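Local coordinates for protein 2-oxoglutarate-dependent dioxygenase DAO (Oryza sativa subsp. indica, PDB 6KUN) that probably catalyses the iron- and 2-oxoglutarate-dependent oxidation of the auxin indole-3-acetic acid to inactive 2-oxoindole-3-acetic acid, at residues A51-L56 against F153-Y158; D163-P168 against V237-R242; T180-D185 against G189-L194. All coordinates share one frame; numbering follows the deposited sequence.

Contact 1: residues A51-L56 against F153-Y158; sequences AAVRAL and FRMNRY. With AKG (2-oxoglutaric acid), chain G; IAC (1H-indol-3-ylacetic acid), chain H.
M155 carries the apolar part of this contact, reaching from the strand to two side chains of the helix. Its SD lies 3.8 Å from V53 CG2, the methyl that sits beside the backbone N of V53, and the two side chains pass each other at a slant. A turn about the CG-SD bond (chi3 -64°) brings M155 CE to 3.7 Å from L56 CD1; here the side chains meet at about a right angle. F89 of the adjoining strand 86-92 packs on both M155 and L56. Helix 43-57 thus lies on the outer face of the major sheet of the double-stranded beta-helix (jelly roll), while alternate residues of strand 151-158 look into the barrel. A water gives the polar link on the outer side, donating to R54 O and weakly accepting from R157 NH1 at 3.2 Å.

On the inner side the strand meets both ligands. Y158 OH donates to AKG O4, which lies at the edge of the ring and in its plane, in a very short bond of 2.5 Å. N156 ND2 is 2.8 Å from AKG O4 and is hydrogen-bonded to S244. A phenylalanine in place of Y158 would probably take the hydroxyl donor from AKG O4 and let that carboxylate of the 2-oxoglutarate turn more freely. R154 meets the auxin edge-on, with NH2 3.2 Å from IAC O3.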
# COMPACT_ATOMS: atom_id res chain seq x y z
N ALA B 51 4.47 1.64 8.11
CA ALA B 51 3.98 2.42 9.23
C ALA B 51 5.13 2.88 10.14
O ALA B 51 5.19 4.04 10.56
CB ALA B 51 2.98 1.60 10.03
N ALA B 52 6.06 1.97 10.45
CA ALA B 52 7.16 2.33 11.33
C ALA B 52 8.01 3.44 10.74
O ALA B 52 8.38 4.39 11.44
CB ALA B 52 8.04 1.09 11.60
N VAL B 53 8.33 3.36 9.45
CA VAL B 53 9.15 4.40 8.83
C VAL B 53 8.42 5.74 8.86
O VAL B 53 9.03 6.80 9.09
CB VAL B 53 9.53 4.00 7.40
CG1 VAL B 53 10.26 5.14 6.72
CG2 VAL B 53 10.45 2.77 7.43
N ARG B 54 7.12 5.72 8.60
CA ARG B 54 6.34 6.96 8.70
C ARG B 54 6.26 7.46 10.13
O ARG B 54 6.32 8.67 10.34
CB ARG B 54 4.96 6.73 8.11
CG ARG B 54 4.95 7.06 6.60
CD ARG B 54 4.04 6.19 5.76
NE ARG B 54 2.75 5.96 6.40
CZ ARG B 54 1.68 5.46 5.77
NH1 ARG B 54 1.74 5.17 4.48
NH2 ARG B 54 0.55 5.28 6.44
N ALA B 55 6.22 6.56 11.11
CA ALA B 55 6.27 6.96 12.51
C ALA B 55 7.61 7.61 12.86
O ALA B 55 7.66 8.65 13.53
CB ALA B 55 6.02 5.75 13.41
N LEU B 56 8.71 7.05 12.36
CA LEU B 56 10.02 7.64 12.60
C LEU B 56 10.07 9.05 12.04
O LEU B 56 10.59 9.97 12.69
CB LEU B 56 11.12 6.80 11.96
CG LEU B 56 11.52 5.55 12.70
CD1 LEU B 56 12.62 4.89 11.86
CD2 LEU B 56 11.96 5.89 14.13
N PHE B 153 22.06 0.79 5.12
CA PHE B 153 20.60 0.74 5.13
C PHE B 153 20.14 2.17 5.31
O PHE B 153 20.65 2.87 6.19
CB PHE B 153 20.09 -0.14 6.27
CG PHE B 153 18.57 -0.22 6.37
CD1 PHE B 153 17.84 -0.87 5.40
CD2 PHE B 153 17.90 0.33 7.44
CE1 PHE B 153 16.45 -0.96 5.49
CE2 PHE B 153 16.53 0.23 7.53
CZ PHE B 153 15.81 -0.39 6.57
N ARG B 154 19.24 2.63 4.45
CA ARG B 154 18.76 4.01 4.54
C ARG B 154 17.24 4.07 4.47
O ARG B 154 16.59 3.35 3.70
CB ARG B 154 19.35 4.86 3.43
CG ARG B 154 19.72 6.25 3.78
CD ARG B 154 20.18 6.99 2.51
NE ARG B 154 21.62 6.89 2.25
CZ ARG B 154 22.19 7.23 1.09
NH1 ARG B 154 21.45 7.67 0.09
NH2 ARG B 154 23.51 7.11 0.94
N MET B 155 16.67 4.89 5.33
CA MET B 155 15.25 5.26 5.31
C MET B 155 15.21 6.72 4.94
O MET B 155 15.94 7.53 5.56
CB MET B 155 14.59 4.98 6.66
CG MET B 155 14.51 3.49 6.99
SD MET B 155 14.01 3.13 8.71
CE MET B 155 15.37 3.84 9.68
N ASN B 156 14.44 7.06 3.91
CA ASN B 156 14.48 8.40 3.34
C ASN B 156 13.09 9.04 3.35
O ASN B 156 12.07 8.38 3.13
CB ASN B 156 14.98 8.42 1.87
CG ASN B 156 16.22 7.56 1.63
OD1 ASN B 156 17.30 7.84 2.13
ND2 ASN B 156 16.07 6.53 0.80
N ARG B 157 13.06 10.36 3.49
CA ARG B 157 11.85 11.14 3.27
C ARG B 157 12.19 12.41 2.51
O ARG B 157 13.08 13.16 2.91
CB ARG B 157 11.16 11.49 4.59
CG ARG B 157 9.82 12.11 4.42
CD ARG B 157 9.08 12.18 5.73
NE ARG B 157 9.40 13.37 6.51
CZ ARG B 157 8.56 13.94 7.38
NH1 ARG B 157 7.36 13.42 7.56
NH2 ARG B 157 8.93 15.01 8.04
N TYR B 158 11.48 12.63 1.41
CA TYR B 158 11.58 13.87 0.63
C TYR B 158 10.31 14.67 0.89
O TYR B 158 9.20 14.20 0.60
CB TYR B 158 11.79 13.59 -0.87
CG TYR B 158 12.98 12.67 -1.15
CD1 TYR B 158 12.88 11.30 -0.91
CD2 TYR B 158 14.19 13.16 -1.62
CE1 TYR B 158 13.95 10.45 -1.13
CE2 TYR B 158 15.26 12.32 -1.84
CZ TYR B 158 15.13 10.97 -1.60
OH TYR B 158 16.19 10.12 -1.83
C1 AKG G . 19.14 6.14 -4.71
O1 AKG G . 18.50 5.07 -4.58
O2 AKG G . 20.37 6.20 -4.54
C2 AKG G . 18.41 7.35 -5.08
O5 AKG G . 18.70 7.95 -6.10
C3 AKG G . 17.31 7.87 -4.18
C4 AKG G . 16.47 6.69 -3.69
C5 AKG G . 15.35 7.20 -2.81
O3 AKG G . 14.18 7.08 -3.22
O4 AKG G . 15.65 7.73 -1.72
C IAC H . 29.21 8.98 -3.18
C1 IAC H . 28.82 9.37 -1.95
C2 IAC H . 28.39 10.70 -1.71
C3 IAC H . 28.37 11.60 -2.75
C4 IAC H . 28.76 11.20 -4.01
C5 IAC H . 29.19 9.91 -4.21
C7 IAC H . 28.94 8.31 -1.13
C8 IAC H . 29.41 7.23 -1.86
C17 IAC H . 28.67 8.11 0.36
C18 IAC H . 27.21 7.85 0.67
N IAC H . 29.58 7.66 -3.14
O2 IAC H . 26.74 8.32 1.74
O3 IAC H . 26.50 7.16 -0.11
O HOH W 1 6.31 10.38 7.89

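Contact 2: residues D163-P168 against V237-R242; sequences DSVGSP and VAAVPR. With AKG (2-oxoglutaric acid), chain G.
V165 stands at the corner of a type II beta turn from S164 to S167, closed by S167 N to S164 O at 3.0 Å, and its CA comes within 5.5 Å of that of V237, with no hydrogen bond passing between the two segments. G166 follows it in the turn with a positive phi (88°), where a side chain would be jammed against the preceding carbonyl oxygen.

The side-chain contact rests on one methyl. V165 CG2 sits above the peptide bond joining A238 to A239, 3.5 Å from A238 C and equally far from A239 N, and touches A239 CB more loosely at 4.0 Å. With CG1 anti to the backbone N (chi1 173°), it is CG2 that is turned onto this peptide. Farther along, R242 runs extended into the barrel, where NH1 and NH2 both face AKG O3; that oxygen is modelled too close to the guanidinium, so the details of the two bonds are doubtful.

Backbone bonds from G166 and S167 to C236 fasten the turn further. The contact therefore joins, at the protein surface, two loops that each cross between the sheets of the jelly roll: one from strand 151-158 to strand 168-173, the other from strand 232-235 to strand 242-249.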
# COMPACT_ATOMS: atom_id res chain seq x y z
N ASP B 163 4.90 23.49 -4.23
CA ASP B 163 5.94 24.20 -4.96
C ASP B 163 7.03 23.28 -5.51
O ASP B 163 7.82 23.72 -6.36
CB ASP B 163 6.57 25.23 -4.03
CG ASP B 163 5.58 26.28 -3.57
OD1 ASP B 163 4.51 26.41 -4.23
OD2 ASP B 163 5.85 26.96 -2.55
N SER B 164 7.10 22.02 -5.03
CA SER B 164 8.13 21.08 -5.47
C SER B 164 7.75 20.38 -6.76
O SER B 164 8.62 19.87 -7.44
CB SER B 164 8.34 19.99 -4.41
OG SER B 164 8.84 20.54 -3.21
N VAL B 165 6.46 20.32 -7.09
CA VAL B 165 6.02 19.49 -8.19
C VAL B 165 6.64 19.95 -9.50
O VAL B 165 6.58 21.14 -9.86
CB VAL B 165 4.48 19.47 -8.28
CG1 VAL B 165 4.10 18.74 -9.56
CG2 VAL B 165 3.87 18.81 -7.07
N GLY B 166 7.16 18.98 -10.27
CA GLY B 166 7.85 19.24 -11.50
C GLY B 166 9.35 19.49 -11.35
O GLY B 166 10.02 19.77 -12.35
N SER B 167 9.86 19.45 -10.17
CA SER B 167 11.25 19.69 -9.83
C SER B 167 11.98 18.37 -9.58
O SER B 167 11.38 17.39 -9.13
CB SER B 167 11.31 20.57 -8.57
OG SER B 167 12.64 20.93 -8.23
N PRO B 168 13.28 18.27 -9.84
CA PRO B 168 14.01 17.06 -9.43
C PRO B 168 14.02 16.88 -7.91
O PRO B 168 14.35 17.80 -7.16
CB PRO B 168 15.43 17.30 -9.97
CG PRO B 168 15.23 18.18 -11.15
CD PRO B 168 14.03 19.05 -10.85
N VAL B 237 6.91 14.29 -8.41
CA VAL B 237 5.75 14.07 -9.25
C VAL B 237 4.46 14.35 -8.51
O VAL B 237 3.38 14.29 -9.12
CB VAL B 237 5.74 12.65 -9.84
CG1 VAL B 237 7.06 12.38 -10.58
CG2 VAL B 237 5.51 11.61 -8.75
N ALA B 238 4.52 14.69 -7.22
CA ALA B 238 3.32 14.95 -6.45
C ALA B 238 3.66 15.85 -5.28
O ALA B 238 4.82 15.97 -4.88
CB ALA B 238 2.67 13.66 -5.95
N ALA B 239 2.62 16.48 -4.72
CA ALA B 239 2.79 17.43 -3.63
C ALA B 239 2.71 16.78 -2.26
O ALA B 239 2.30 17.44 -1.30
CB ALA B 239 1.74 18.55 -3.75
N VAL B 240 3.06 15.51 -2.14
CA VAL B 240 3.08 14.83 -0.85
C VAL B 240 4.45 14.21 -0.59
O VAL B 240 5.19 13.90 -1.53
CB VAL B 240 1.98 13.75 -0.78
CG1 VAL B 240 0.64 14.36 -1.10
CG2 VAL B 240 2.28 12.63 -1.78
N PRO B 241 4.86 14.06 0.67
CA PRO B 241 6.18 13.47 0.95
C PRO B 241 6.34 12.09 0.33
O PRO B 241 5.42 11.27 0.36
CB PRO B 241 6.22 13.39 2.48
CG PRO B 241 5.18 14.36 2.95
CD PRO B 241 4.13 14.45 1.89
N ARG B 242 7.54 11.82 -0.18
CA ARG B 242 7.88 10.50 -0.71
C ARG B 242 8.83 9.78 0.24
O ARG B 242 9.91 10.27 0.56
CB ARG B 242 8.51 10.63 -2.09
CG ARG B 242 9.15 9.35 -2.60
CD ARG B 242 9.68 9.52 -4.02
NE ARG B 242 10.37 8.32 -4.49
CZ ARG B 242 11.58 7.95 -4.10
NH1 ARG B 242 12.26 8.69 -3.23
NH2 ARG B 242 12.13 6.85 -4.59
C1 AKG G . 19.14 6.14 -4.71
O1 AKG G . 18.50 5.07 -4.58
O2 AKG G . 20.37 6.20 -4.54
C2 AKG G . 18.41 7.35 -5.08
O5 AKG G . 18.70 7.95 -6.10
C3 AKG G . 17.31 7.87 -4.18
C4 AKG G . 16.47 6.69 -3.69
C5 AKG G . 15.35 7.20 -2.81
O3 AKG G . 14.18 7.08 -3.22
O4 AKG G . 15.65 7.73 -1.72

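Contact 3: residues T180-D185 against G189-L194; sequences TVLQED and GGLEVL
G189 packs against the carboxylate of E184, whose chain reaches across fully extended, its CG lying opposite the backbone N (chi1 -173°). E184 OE2 approaches to 3.0 Å from G189 C and equally near G189 CA, a tight fit, while the carbonyl oxygen of G189, another acceptor, offers it no bond. G190 turns the chain with a positive phi (109°) at which any side chain would strike the preceding carbonyl oxygen; its N-H is badly angled for the carboxylate. L191 supplies the donor instead: its N-H points almost straight at E184 OE2 (164°), although with L191 N 3.4 Å from E184 OE2 the bond is weak. The same oxygen has a long, weak ion pair with R242 NE, and this nearby positive charge would be expected to favour the ionised carboxylate.

The L191 side chain then continues inward. Its CB lies 3.7 Å from E184 OE2, and its CD2 reaches L182 CD1 at 4.0 Å, the two leucines crossing at about a right angle. L191 also packs on H232, a predicted iron ligand, and L182 touches the bound 2-oxoglutarate. Strand 179-183 belongs to the major sheet and strand 191-194 to the minor one, so the leucine pair bridges the two walls of the double-stranded beta-helix beside the cosubstrate site of a 2-oxoglutarate-dependent dioxygenase.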
# COMPACT_ATOMS: atom_id res chain seq x y z
N THR B 180 22.07 -2.07 -5.25
CA THR B 180 21.16 -1.41 -4.34
C THR B 180 19.77 -1.99 -4.49
O THR B 180 19.28 -2.12 -5.61
CB THR B 180 21.12 0.09 -4.60
OG1 THR B 180 22.44 0.60 -4.52
CG2 THR B 180 20.25 0.77 -3.52
N VAL B 181 19.12 -2.32 -3.35
CA VAL B 181 17.74 -2.77 -3.37
C VAL B 181 16.89 -1.66 -2.76
O VAL B 181 17.14 -1.26 -1.63
CB VAL B 181 17.52 -4.10 -2.62
CG1 VAL B 181 16.06 -4.54 -2.78
CG2 VAL B 181 18.42 -5.15 -3.14
N LEU B 182 15.87 -1.22 -3.50
CA LEU B 182 15.04 -0.08 -3.11
C LEU B 182 13.60 -0.54 -2.94
O LEU B 182 13.09 -1.34 -3.73
CB LEU B 182 15.09 1.02 -4.20
CG LEU B 182 16.41 1.60 -4.68
CD1 LEU B 182 16.16 2.49 -5.89
CD2 LEU B 182 17.11 2.38 -3.59
N GLN B 183 12.93 0.02 -1.94
CA GLN B 183 11.49 -0.10 -1.77
C GLN B 183 10.88 1.30 -1.85
O GLN B 183 11.00 2.10 -0.91
CB GLN B 183 11.15 -0.75 -0.43
CG GLN B 183 9.66 -0.76 -0.10
CD GLN B 183 9.11 -2.17 0.03
OE1 GLN B 183 8.94 -2.68 1.14
NE2 GLN B 183 8.83 -2.80 -1.10
N GLU B 184 10.24 1.61 -2.97
CA GLU B 184 9.76 2.96 -3.25
C GLU B 184 8.37 3.14 -2.66
O GLU B 184 7.66 2.19 -2.37
CB GLU B 184 9.74 3.22 -4.77
CG GLU B 184 9.41 4.65 -5.20
CD GLU B 184 9.55 4.85 -6.71
OE1 GLU B 184 9.87 3.87 -7.41
OE2 GLU B 184 9.36 5.99 -7.19
N ASP B 185 8.00 4.40 -2.46
CA ASP B 185 6.66 4.72 -1.98
C ASP B 185 5.64 4.28 -3.00
O ASP B 185 5.72 4.68 -4.16
CB ASP B 185 6.56 6.22 -1.75
CG ASP B 185 5.51 6.57 -0.75
OD1 ASP B 185 4.47 5.86 -0.72
OD2 ASP B 185 5.74 7.54 0.00
N GLY B 189 5.74 8.08 -6.91
CA GLY B 189 6.82 7.54 -7.70
C GLY B 189 7.95 8.53 -7.80
O GLY B 189 8.42 9.09 -6.80
N GLY B 190 8.39 8.79 -9.02
CA GLY B 190 9.42 9.77 -9.28
C GLY B 190 10.76 9.19 -9.70
O GLY B 190 11.54 9.91 -10.33
N LEU B 191 11.05 7.93 -9.36
CA LEU B 191 12.33 7.35 -9.75
C LEU B 191 12.36 7.19 -11.26
O LEU B 191 11.41 6.70 -11.87
CB LEU B 191 12.58 6.00 -9.08
CG LEU B 191 13.91 5.33 -9.43
CD1 LEU B 191 15.16 6.07 -9.01
CD2 LEU B 191 13.94 3.92 -8.84
N GLU B 192 13.48 7.60 -11.86
CA GLU B 192 13.67 7.48 -13.30
C GLU B 192 15.09 6.96 -13.51
O GLU B 192 16.01 7.32 -12.77
CB GLU B 192 13.46 8.83 -13.98
CG GLU B 192 12.03 9.41 -13.87
CD GLU B 192 11.91 10.73 -14.62
OE1 GLU B 192 12.96 11.28 -15.02
OE2 GLU B 192 10.77 11.21 -14.82
N VAL B 193 15.24 6.10 -14.49
CA VAL B 193 16.55 5.57 -14.86
C VAL B 193 16.83 5.89 -16.33
O VAL B 193 15.93 5.92 -17.17
CB VAL B 193 16.64 4.05 -14.63
CG1 VAL B 193 16.38 3.73 -13.14
CG2 VAL B 193 15.64 3.36 -15.51
N LEU B 194 18.10 6.12 -16.61
CA LEU B 194 18.57 6.36 -17.97
C LEU B 194 18.72 5.03 -18.67
O LEU B 194 19.74 4.34 -18.52
CB LEU B 194 19.90 7.09 -17.93
CG LEU B 194 20.32 7.72 -19.25
CD1 LEU B 194 20.32 6.75 -20.40
CD2 LEU B 194 19.37 8.87 -19.55

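Overall arrangement
The contacts lie around one jelly-roll barrel: the centres of contacts 1 and 2 are about 18 Å apart, and that of contact 3 is about 15 Å from each. Contact 1 closes before contact 2 opens, and contact 3 is nested in the loop that contact 2 closes. Contact 1 sets helix 43-57 against the major sheet, which also includes strand 179-183 of contact 3 and strand 242-249 entered from contact 2. Y158 N and R242 O, 3.0 Å apart, probably bond contact 1 to contact 2, and R242 CD packs on G189 O of contact 3. The packing of contacts 1 and 2 lies outside the 2-oxoglutarate pocket, but their segments continue into it through N156, Y158 and R242, and L182 lines it too.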